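Local coordinates for protein beta-galactosidase/beta-glucuronidase (Faecalibacterium prausnitzii L2-6, PDB 6MVF) that binds flavin mononucleotide and hydrolyses beta-glucuronides as a member of glycosyl hydrolase family 2, at residues A[435-439]-A[452-456]. Sequence-based numbering, arbitrary orientation.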
ATOM      1  N   SER A 435      24.076 -31.507 -29.667  1.00 35.90           N
ATOM      2  CA  SER A 435      24.609 -32.728 -29.071  1.00 38.19           C
ATOM      3  C   SER A 435      25.666 -33.388 -29.956  1.00 40.97           C
ATOM      4  O   SER A 435      26.688 -33.878 -29.457  1.00 37.78           O
ATOM      5  CB  SER A 435      23.469 -33.703 -28.793  1.00 31.84           C
ATOM      6  OG  SER A 435      23.916 -34.775 -27.997  1.00 35.54           O
ATOM      7  N   HIS A 436      25.442 -33.409 -31.267  1.00 41.62           N
ATOM      8  CA  HIS A 436      26.308 -34.146 -32.177  1.00 38.84           C
ATOM      9  C   HIS A 436      27.492 -33.327 -32.668  1.00 39.41           C
ATOM     10  O   HIS A 436      28.192 -33.771 -33.585  1.00 46.00           O
ATOM     11  CB  HIS A 436      25.499 -34.675 -33.370  1.00 43.07           C
ATOM     12  CG  HIS A 436      24.871 -33.612 -34.231  1.00 50.61           C
ATOM     13  ND1 HIS A 436      23.552 -33.225 -34.097  1.00 52.70           N
ATOM     14  CD2 HIS A 436      25.368 -32.891 -35.269  1.00 37.17           C
ATOM     15  CE1 HIS A 436      23.272 -32.300 -35.000  1.00 50.18           C
ATOM     16  NE2 HIS A 436      24.356 -32.081 -35.725  1.00 38.60           N
ATOM     17  N   THR A 437      27.727 -32.156 -32.080  1.00 40.10           N
ATOM     18  CA  THR A 437      28.848 -31.307 -32.475  1.00 38.52           C
ATOM     19  C   THR A 437      30.159 -32.071 -32.335  1.00 40.67           C
ATOM     20  O   THR A 437      30.441 -32.617 -31.252  1.00 34.51           O
ATOM     21  CB  THR A 437      28.899 -30.037 -31.619  1.00 36.03           C
ATOM     22  OG1 THR A 437      27.758 -29.220 -31.905  1.00 35.86           O
ATOM     23  CG2 THR A 437      30.181 -29.236 -31.899  1.00 28.41           C
ATOM     24  N   PRO A 438      30.979 -32.140 -33.388  1.00 41.35           N
ATOM     25  CA  PRO A 438      32.268 -32.844 -33.279  1.00 39.89           C
ATOM     26  C   PRO A 438      33.084 -32.304 -32.109  1.00 36.55           C
ATOM     27  O   PRO A 438      33.194 -31.094 -31.917  1.00 41.45           O
ATOM     28  CB  PRO A 438      32.949 -32.561 -34.629  1.00 31.75           C
ATOM     29  CG  PRO A 438      31.866 -32.101 -35.555  1.00 26.91           C
ATOM     30  CD  PRO A 438      30.783 -31.492 -34.700  1.00 29.62           C
ATOM     31  N   THR A 439      33.651 -33.214 -31.306  1.00 41.32           N
ATOM     32  CA  THR A 439      34.394 -32.796 -30.113  1.00 47.20           C
ATOM     33  C   THR A 439      35.745 -32.161 -30.436  1.00 43.94           C
ATOM     34  O   THR A 439      36.425 -31.699 -29.514  1.00 49.30           O
ATOM     35  CB  THR A 439      34.588 -33.981 -29.147  1.00 42.98           C
ATOM     36  OG1 THR A 439      35.094 -35.124 -29.852  1.00 45.04           O
ATOM     37  CG2 THR A 439      33.263 -34.337 -28.456  1.00 30.53           C
ATOM     38  N   TYR A 452      27.592 -27.986 -23.851  1.00 25.87           N
ATOM     39  CA  TYR A 452      26.878 -28.872 -24.752  1.00 33.73           C
ATOM     40  C   TYR A 452      25.427 -29.043 -24.317  1.00 34.34           C
ATOM     41  O   TYR A 452      25.102 -29.018 -23.123  1.00 30.14           O
ATOM     42  CB  TYR A 452      27.554 -30.240 -24.824  1.00 28.79           C
ATOM     43  CG  TYR A 452      28.609 -30.379 -25.891  1.00 27.94           C
ATOM     44  CD1 TYR A 452      29.908 -29.980 -25.660  1.00 31.66           C
ATOM     45  CD2 TYR A 452      28.311 -30.952 -27.124  1.00 37.79           C
ATOM     46  CE1 TYR A 452      30.892 -30.141 -26.629  1.00 38.81           C
ATOM     47  CE2 TYR A 452      29.283 -31.121 -28.103  1.00 32.36           C
ATOM     48  CZ  TYR A 452      30.580 -30.712 -27.849  1.00 38.85           C
ATOM     49  OH  TYR A 452      31.568 -30.860 -28.810  1.00 37.84           O
ATOM     50  N   ASN A 453      24.558 -29.211 -25.314  1.00 30.86           N
ATOM     51  CA  ASN A 453      23.171 -29.593 -25.103  1.00 29.55           C
ATOM     52  C   ASN A 453      23.055 -31.110 -25.310  1.00 38.93           C
ATOM     53  O   ASN A 453      23.146 -31.599 -26.444  1.00 37.45           O
ATOM     54  CB  ASN A 453      22.263 -28.822 -26.059  1.00 27.69           C
ATOM     55  CG  ASN A 453      22.279 -27.320 -25.803  1.00 32.20           C
ATOM     56  OD1 ASN A 453      22.858 -26.847 -24.827  1.00 30.84           O
ATOM     57  ND2 ASN A 453      21.626 -26.568 -26.675  1.00 31.06           N
ATOM     58  N   HIS A 454      22.845 -31.860 -24.224  1.00 31.04           N
ATOM     59  CA  HIS A 454      22.768 -33.310 -24.313  1.00 30.65           C
ATOM     60  C   HIS A 454      21.448 -33.839 -23.773  1.00 40.15           C
ATOM     61  O   HIS A 454      20.926 -33.345 -22.765  1.00 36.86           O
ATOM     62  CB  HIS A 454      23.916 -33.962 -23.565  1.00 37.49           C
ATOM     63  CG  HIS A 454      25.197 -33.949 -24.330  1.00 42.36           C
ATOM     64  ND1 HIS A 454      25.288 -34.406 -25.628  1.00 38.60           N
ATOM     65  CD2 HIS A 454      26.434 -33.514 -23.993  1.00 37.03           C
ATOM     66  CE1 HIS A 454      26.528 -34.251 -26.059  1.00 38.63           C
ATOM     67  NE2 HIS A 454      27.243 -33.716 -25.084  1.00 35.02           N
ATOM     68  N   TYR A 455      20.927 -34.871 -24.440  1.00 38.44           N
ATOM     69  CA  TYR A 455      19.693 -35.517 -24.012  1.00 31.97           C
ATOM     70  C   TYR A 455      19.841 -37.033 -24.051  1.00 34.66           C
ATOM     71  O   TYR A 455      18.915 -37.760 -24.427  1.00 32.82           O
ATOM     72  CB  TYR A 455      18.507 -35.058 -24.859  1.00 34.35           C
ATOM     73  CG  TYR A 455      18.166 -33.579 -24.756  1.00 36.03           C
ATOM     74  CD1 TYR A 455      17.256 -33.120 -23.797  1.00 35.54           C
ATOM     75  CD2 TYR A 455      18.727 -32.647 -25.629  1.00 29.43           C
ATOM     76  CE1 TYR A 455      16.921 -31.776 -23.696  1.00 33.53           C
ATOM     77  CE2 TYR A 455      18.399 -31.294 -25.535  1.00 42.92           C
ATOM     78  CZ  TYR A 455      17.494 -30.868 -24.559  1.00 36.36           C
ATOM     79  OH  TYR A 455      17.148 -29.545 -24.460  1.00 30.83           O
ATOM     80  N   PHE A 456      21.008 -37.537 -23.648  1.00 37.27           N
ATOM     81  CA  PHE A 456      21.171 -38.974 -23.490  1.00 35.79           C
ATOM     82  C   PHE A 456      20.202 -39.482 -22.435  1.00 33.44           C
ATOM     83  O   PHE A 456      20.270 -39.083 -21.268  1.00 36.05           O
ATOM     84  CB  PHE A 456      22.609 -39.321 -23.113  1.00 36.88           C
ATOM     85  CG  PHE A 456      23.627 -38.738 -24.043  1.00 39.53           C
ATOM     86  CD1 PHE A 456      23.640 -39.096 -25.381  1.00 39.85           C
ATOM     87  CD2 PHE A 456      24.576 -37.842 -23.574  1.00 33.55           C
ATOM     88  CE1 PHE A 456      24.561 -38.561 -26.238  1.00 33.42           C
ATOM     89  CE2 PHE A 456      25.500 -37.310 -24.413  1.00 35.29           C
ATOM     90  CZ  PHE A 456      25.495 -37.667 -25.756  1.00 43.65           C
TER
HETATM   91  O   HOH W   1      21.368 -31.148 -28.763  1.00 34.47           O
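Ser435 and Thr437 meet His454 and Tyr452 in a mixed polar and van der Waals contact between two neighbouring barrel elements: the loop following strand 428-433, and the end of strand 450-453 with the chain that follows it. At Ser435 the hydroxyl lies anti to the backbone N (chi1 -169°), which carries OG to the edge of the His454 imidazole, near its plane, for a 2.8 Å hydrogen bond between Ser435 OG and His454 ND1; either atom could be the donor. A short hydroxyl-bearing side chain suits this spot, since a single carbon is enough to bring the hydroxyl to the ring nitrogen. Phe456 lies against one face of the imidazole, its CE2 offset toward the rim, and Trp469 packs edge-to-face with the same ring. Where the backbones face each other, a water joins them, accepting from Ser435 N at 2.9 Å and donating to Asn453 O. In the TIM barrel of family 2 these are successive parallel strands, and the contact forms at their C-terminal ends, the side where such barrels place their active sites. Asn453 turns its amide away from the loop to Asn398, Glu399 and Ser485. Tyr452 reaches instead along the loop: its OH donates to Thr437 O at 3.2 Å, approaching 58° out of the carbonyl plane, while its CE2 rests 3.7 Å from Thr437 CB. The phenol is long enough to pack its ring against Thr437 and still place its hydroxyl at a backbone carbonyl. A phenylalanine in its place would probably leave Thr437 O without this donor and the loop less firmly tied. Beyond Thr437, whose own hydroxyl bonds back to Val434 O, the methyl CG2 of Thr439 comes within 3.9 Å of Tyr452 OH.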